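Local coordinates for protein mevalonate 3-kinase (Thermoplasma acidophilum, PDB 4RKS) that phosphorylates the 3-hydroxyl of (R)-mevalonate with ATP, giving mevalonate 3-phosphate in an alternative isoprenoid pathway of extreme acidophiles, at residues Ile33-Leu38 against Lys244-Leu249; Tyr291-Thr294 against Asn298-Val301. One frame throughout, in Å; residues are numbered along the deposited sequence.

Contact 1 (Ile33-Leu38 against Lys244-Leu249); sequences IGVVLL and KGIFDL. With MEV ((R)-mevalonate), chain C.
Val35 and Val36 meet the helical turn Lys244-Leu249 through two methyl-to-methyl contacts, both near the outer limit of van der Waals range. CG1 of Val35 lies 4.3 Å from CG2 of Ile246, and one residue further CG2 of Val36 comes within 4.4 Å of CD2 of Leu249. Leu249 makes its contact by turning CG anti to its backbone N (chi1 -176°), which carries CD2 nearer to Val36 than the direction of its CB alone would suggest. The interface is light, about 142 Å² in all, and its closest backbone approach, 7.6 Å between CA of Val35 and CA of Phe247, leaves the side chains to span the gap between the two segments. Ile234 of helix 220-238 touches both valines and Ala250 packs on Val35, so the apolar cluster extends past the two segments.

The valines sit together at a classic beta bulge, both facing Ala54 of strand 53-59, where the chain turns a corner at Val35, on leaving the direction of strand 24-34 in the N-terminal region of this GHMP kinase. Beyond the corner the backbone reaches the substrate: Leu38 N donates to O4 of mevalonate over 2.8 Å in a nearly straight bond (175°), and CA of Gly34 passes 3.4 Å from O3 of the same carboxylate. With CG of Leu37 anti to its carbonyl carbon (chi1 -62°), the side chain brings CD2 to 3.8 Å from mevalonate C5. Arg163 adds a further hydrogen bond to mevalonate, while Asp253 of helix 243-262 accepts from Leu37 N.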
# COMPACT_ATOMS: atom_id res chain seq x y z
N ILE A 33 -2.85 -2.37 1.63
CA ILE A 33 -3.29 -2.26 3.02
C ILE A 33 -2.18 -2.78 3.92
O ILE A 33 -1.67 -3.89 3.70
CB ILE A 33 -4.58 -3.08 3.27
CG1 ILE A 33 -5.76 -2.49 2.50
CG2 ILE A 33 -4.90 -3.14 4.78
CD1 ILE A 33 -6.94 -3.44 2.33
N GLY A 34 -1.79 -1.99 4.91
CA GLY A 34 -0.81 -2.45 5.89
C GLY A 34 -1.32 -3.60 6.77
O GLY A 34 -2.48 -3.62 7.16
N VAL A 35 -0.44 -4.55 7.07
CA VAL A 35 -0.76 -5.68 7.96
C VAL A 35 0.08 -5.59 9.25
O VAL A 35 -0.43 -5.84 10.36
CB VAL A 35 -0.53 -7.04 7.24
CG1 VAL A 35 -0.44 -8.19 8.23
CG2 VAL A 35 -1.65 -7.29 6.22
N VAL A 36 1.35 -5.26 9.11
CA VAL A 36 2.15 -4.74 10.22
C VAL A 36 2.42 -3.30 9.83
O VAL A 36 3.05 -3.04 8.79
CB VAL A 36 3.46 -5.53 10.47
CG1 VAL A 36 4.33 -4.86 11.56
CG2 VAL A 36 3.14 -6.97 10.87
N LEU A 37 1.91 -2.38 10.63
CA LEU A 37 1.68 -1.01 10.19
C LEU A 37 2.92 -0.15 10.33
O LEU A 37 3.55 -0.14 11.39
CB LEU A 37 0.52 -0.40 10.98
CG LEU A 37 -0.81 -1.14 10.77
CD1 LEU A 37 -1.90 -0.60 11.70
CD2 LEU A 37 -1.21 -1.03 9.32
N LEU A 38 3.25 0.59 9.27
CA LEU A 38 4.44 1.44 9.29
C LEU A 38 4.20 2.81 9.91
O LEU A 38 3.26 3.52 9.57
CB LEU A 38 4.98 1.62 7.87
CG LEU A 38 6.20 2.53 7.80
CD1 LEU A 38 7.38 1.84 8.47
CD2 LEU A 38 6.51 2.87 6.35
N LYS A 244 -6.11 -16.97 9.03
CA LYS A 244 -6.77 -16.39 10.19
C LYS A 244 -5.77 -15.85 11.21
O LYS A 244 -5.98 -14.79 11.79
CB LYS A 244 -7.70 -17.41 10.85
CG LYS A 244 -9.01 -17.61 10.09
CD LYS A 244 -9.98 -18.47 10.90
CE LYS A 244 -11.31 -18.63 10.20
NZ LYS A 244 -11.18 -19.42 8.95
N GLY A 245 -4.67 -16.56 11.42
CA GLY A 245 -3.66 -16.12 12.37
C GLY A 245 -3.04 -14.81 11.92
O GLY A 245 -2.81 -13.90 12.72
N ILE A 246 -2.77 -14.71 10.63
CA ILE A 246 -2.17 -13.51 10.08
C ILE A 246 -3.10 -12.32 10.30
O ILE A 246 -2.65 -11.26 10.74
CB ILE A 246 -1.82 -13.71 8.58
CG1 ILE A 246 -0.61 -14.64 8.45
CG2 ILE A 246 -1.51 -12.39 7.89
CD1 ILE A 246 -0.43 -15.24 7.04
N PHE A 247 -4.39 -12.49 10.05
CA PHE A 247 -5.32 -11.36 10.16
C PHE A 247 -5.64 -11.04 11.62
O PHE A 247 -5.72 -9.87 11.99
CB PHE A 247 -6.60 -11.60 9.38
CG PHE A 247 -6.47 -11.33 7.90
CD1 PHE A 247 -6.16 -10.06 7.44
CD2 PHE A 247 -6.70 -12.34 6.97
CE1 PHE A 247 -6.06 -9.80 6.09
CE2 PHE A 247 -6.60 -12.08 5.59
CZ PHE A 247 -6.28 -10.81 5.16
N ASP A 248 -5.79 -12.07 12.45
CA ASP A 248 -5.88 -11.87 13.90
C ASP A 248 -4.74 -11.00 14.42
O ASP A 248 -4.95 -10.10 15.22
CB ASP A 248 -5.85 -13.20 14.65
CG ASP A 248 -7.12 -14.01 14.51
OD1 ASP A 248 -8.13 -13.48 14.01
OD2 ASP A 248 -7.09 -15.19 14.91
N LEU A 249 -3.52 -11.30 13.97
CA LEU A 249 -2.35 -10.53 14.39
C LEU A 249 -2.38 -9.10 13.85
O LEU A 249 -2.00 -8.16 14.55
CB LEU A 249 -1.07 -11.25 13.96
CG LEU A 249 0.30 -10.70 14.37
CD1 LEU A 249 1.33 -11.80 14.37
CD2 LEU A 249 0.76 -9.63 13.39
C8 MEV C . 2.19 3.58 5.25
O8 MEV C . 3.18 4.45 4.72
C2 MEV C . 1.48 4.31 6.37
C3 MEV C . 0.17 3.72 6.86
O7 MEV C . -0.71 3.41 5.82
C4 MEV C . 0.41 2.46 7.68
C5 MEV C . 0.56 1.21 6.83
O3 MEV C . -0.25 0.94 5.90
O4 MEV C . 1.53 0.44 7.05
C6 MEV C . -0.47 4.77 7.74

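Contact 2 (Tyr291-Thr294 against Asn298-Val301); sequences YIVT and NVYV. With MEV ((R)-mevalonate), chain C.
Tyr300 and Ile292 sit opposite each other in an antiparallel hydrogen-bonded pair, with Tyr300 CB 4.3 Å from Ile292 CB on the same face of the sheet. Two backbone bonds fix this register: Ile292 N to Tyr300 O at 2.8 Å, and Tyr300 N to Ile292 O at 2.9 Å, the straighter of the two (170° against 152° at the hydrogen). With CG anti to its carbonyl carbon (chi1 -60°), the Tyr300 ring runs beside Ile292-Thr294, meeting Ile292 O and Thr294 OG1 at its edge. The Thr294 side chain crosses that of Tyr300 at about a right angle, with OG1 of Thr294 4.0 Å from CE2 of Tyr300.

On the other face, Tyr291 CB contacts Val301 CG2 in the neighbouring non-hydrogen-bonded pair and also Val299 CG1, 4.1 Å away. Val293 and Val299 cross obliquely, their CG2 atoms being the point of contact.

Nearer the turn, two waters bridge the segments. One molecule accepts from Thr294 N and donates to Asn298 O; a second links Thr294 OG1, 2.8 Å away, to Asn298 ND2, with a weak bond to Tyr300 OH. Thr294 also borders the substrate, its CB 3.8 Å from mevalonate O7. The arrangement is a beta hairpin of the C-terminal domain, whose turn end supplies Thr294 and Gly295 to the mevalonate pocket.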
# COMPACT_ATOMS: atom_id res chain seq x y z
N TYR A 291 -10.33 -7.13 11.94
CA TYR A 291 -10.30 -5.84 11.24
C TYR A 291 -8.92 -5.18 11.28
O TYR A 291 -8.12 -5.46 12.16
CB TYR A 291 -11.34 -4.87 11.82
CG TYR A 291 -10.89 -4.24 13.11
CD1 TYR A 291 -11.15 -4.86 14.33
CD2 TYR A 291 -10.22 -3.02 13.12
CE1 TYR A 291 -10.74 -4.29 15.51
CE2 TYR A 291 -9.81 -2.45 14.30
CZ TYR A 291 -10.07 -3.08 15.49
OH TYR A 291 -9.66 -2.51 16.67
N ILE A 292 -8.70 -4.27 10.33
CA ILE A 292 -7.49 -3.44 10.23
C ILE A 292 -7.89 -1.98 10.03
O ILE A 292 -8.84 -1.69 9.31
CB ILE A 292 -6.59 -3.90 9.05
CG1 ILE A 292 -6.05 -5.31 9.28
CG2 ILE A 292 -5.43 -2.91 8.80
CD1 ILE A 292 -5.46 -5.93 8.04
N VAL A 293 -7.17 -1.05 10.67
CA VAL A 293 -7.28 0.37 10.35
C VAL A 293 -5.88 0.90 10.05
O VAL A 293 -4.98 0.72 10.87
CB VAL A 293 -7.90 1.19 11.52
CG1 VAL A 293 -7.96 2.67 11.17
CG2 VAL A 293 -9.28 0.64 11.92
N THR A 294 -5.67 1.51 8.89
CA THR A 294 -4.34 2.04 8.57
C THR A 294 -4.30 3.54 8.89
O THR A 294 -4.42 3.91 10.05
CB THR A 294 -3.95 1.77 7.08
OG1 THR A 294 -4.90 2.39 6.19
CG2 THR A 294 -3.94 0.27 6.81
N ASN A 298 -10.88 4.40 7.14
CA ASN A 298 -11.47 3.16 6.69
C ASN A 298 -11.29 2.05 7.71
O ASN A 298 -10.31 2.02 8.45
CB ASN A 298 -10.87 2.75 5.34
CG ASN A 298 -10.91 3.88 4.33
OD1 ASN A 298 -11.98 4.23 3.84
ND2 ASN A 298 -9.75 4.44 4.01
N VAL A 299 -12.28 1.16 7.77
CA VAL A 299 -12.16 -0.06 8.55
C VAL A 299 -12.23 -1.25 7.61
O VAL A 299 -13.25 -1.47 6.95
CB VAL A 299 -13.25 -0.18 9.63
CG1 VAL A 299 -13.14 -1.52 10.35
CG2 VAL A 299 -13.16 0.98 10.60
N TYR A 300 -11.14 -2.00 7.56
CA TYR A 300 -10.99 -3.14 6.65
C TYR A 300 -11.27 -4.44 7.39
O TYR A 300 -10.56 -4.77 8.33
CB TYR A 300 -9.58 -3.18 6.06
CG TYR A 300 -9.19 -1.96 5.27
CD1 TYR A 300 -9.65 -1.78 3.97
CD2 TYR A 300 -8.32 -1.02 5.80
CE1 TYR A 300 -9.26 -0.69 3.23
CE2 TYR A 300 -7.93 0.09 5.07
CZ TYR A 300 -8.41 0.24 3.79
OH TYR A 300 -8.04 1.33 3.05
N VAL A 301 -12.29 -5.17 6.97
CA VAL A 301 -12.68 -6.38 7.69
C VAL A 301 -12.45 -7.65 6.88
O VAL A 301 -13.14 -7.90 5.87
CB VAL A 301 -14.15 -6.30 8.14
CG1 VAL A 301 -14.48 -7.46 9.05
CG2 VAL A 301 -14.40 -5.00 8.86
C8 MEV C . 2.19 3.58 5.25
O8 MEV C . 3.18 4.45 4.72
C2 MEV C . 1.48 4.31 6.37
C3 MEV C . 0.17 3.72 6.86
O7 MEV C . -0.71 3.41 5.82
C4 MEV C . 0.41 2.46 7.68
C5 MEV C . 0.56 1.21 6.83
O3 MEV C . -0.25 0.94 5.90
O4 MEV C . 1.53 0.44 7.05
C6 MEV C . -0.47 4.77 7.74
O HOH W 1 -7.80 2.93 7.79
O HOH W 2 -7.11 3.78 5.24

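In the fold
The two contacts lie with centres about 10 Å apart, on the same side of the chain's centre, and touch directly. Gly34 O is 3.5 Å from Ile292 CG2, and Ile33 CD1 packs on Tyr300 CD1, so Ile33 and Gly34 of strand 24-34 lie against the hairpin of strands 289-292 and 298-304. Helix 243-262 is common ground: it supplies one side of contact 1, and its Ala250 and Thr254 pack on Ile292 of contact 2. Along the chain both segments of contact 1 precede those of contact 2. Mevalonate is contacted from both family regions, by Gly34, Leu37 and Leu38 of the N-terminal one and Thr294 and Gly295 of the C-terminal one.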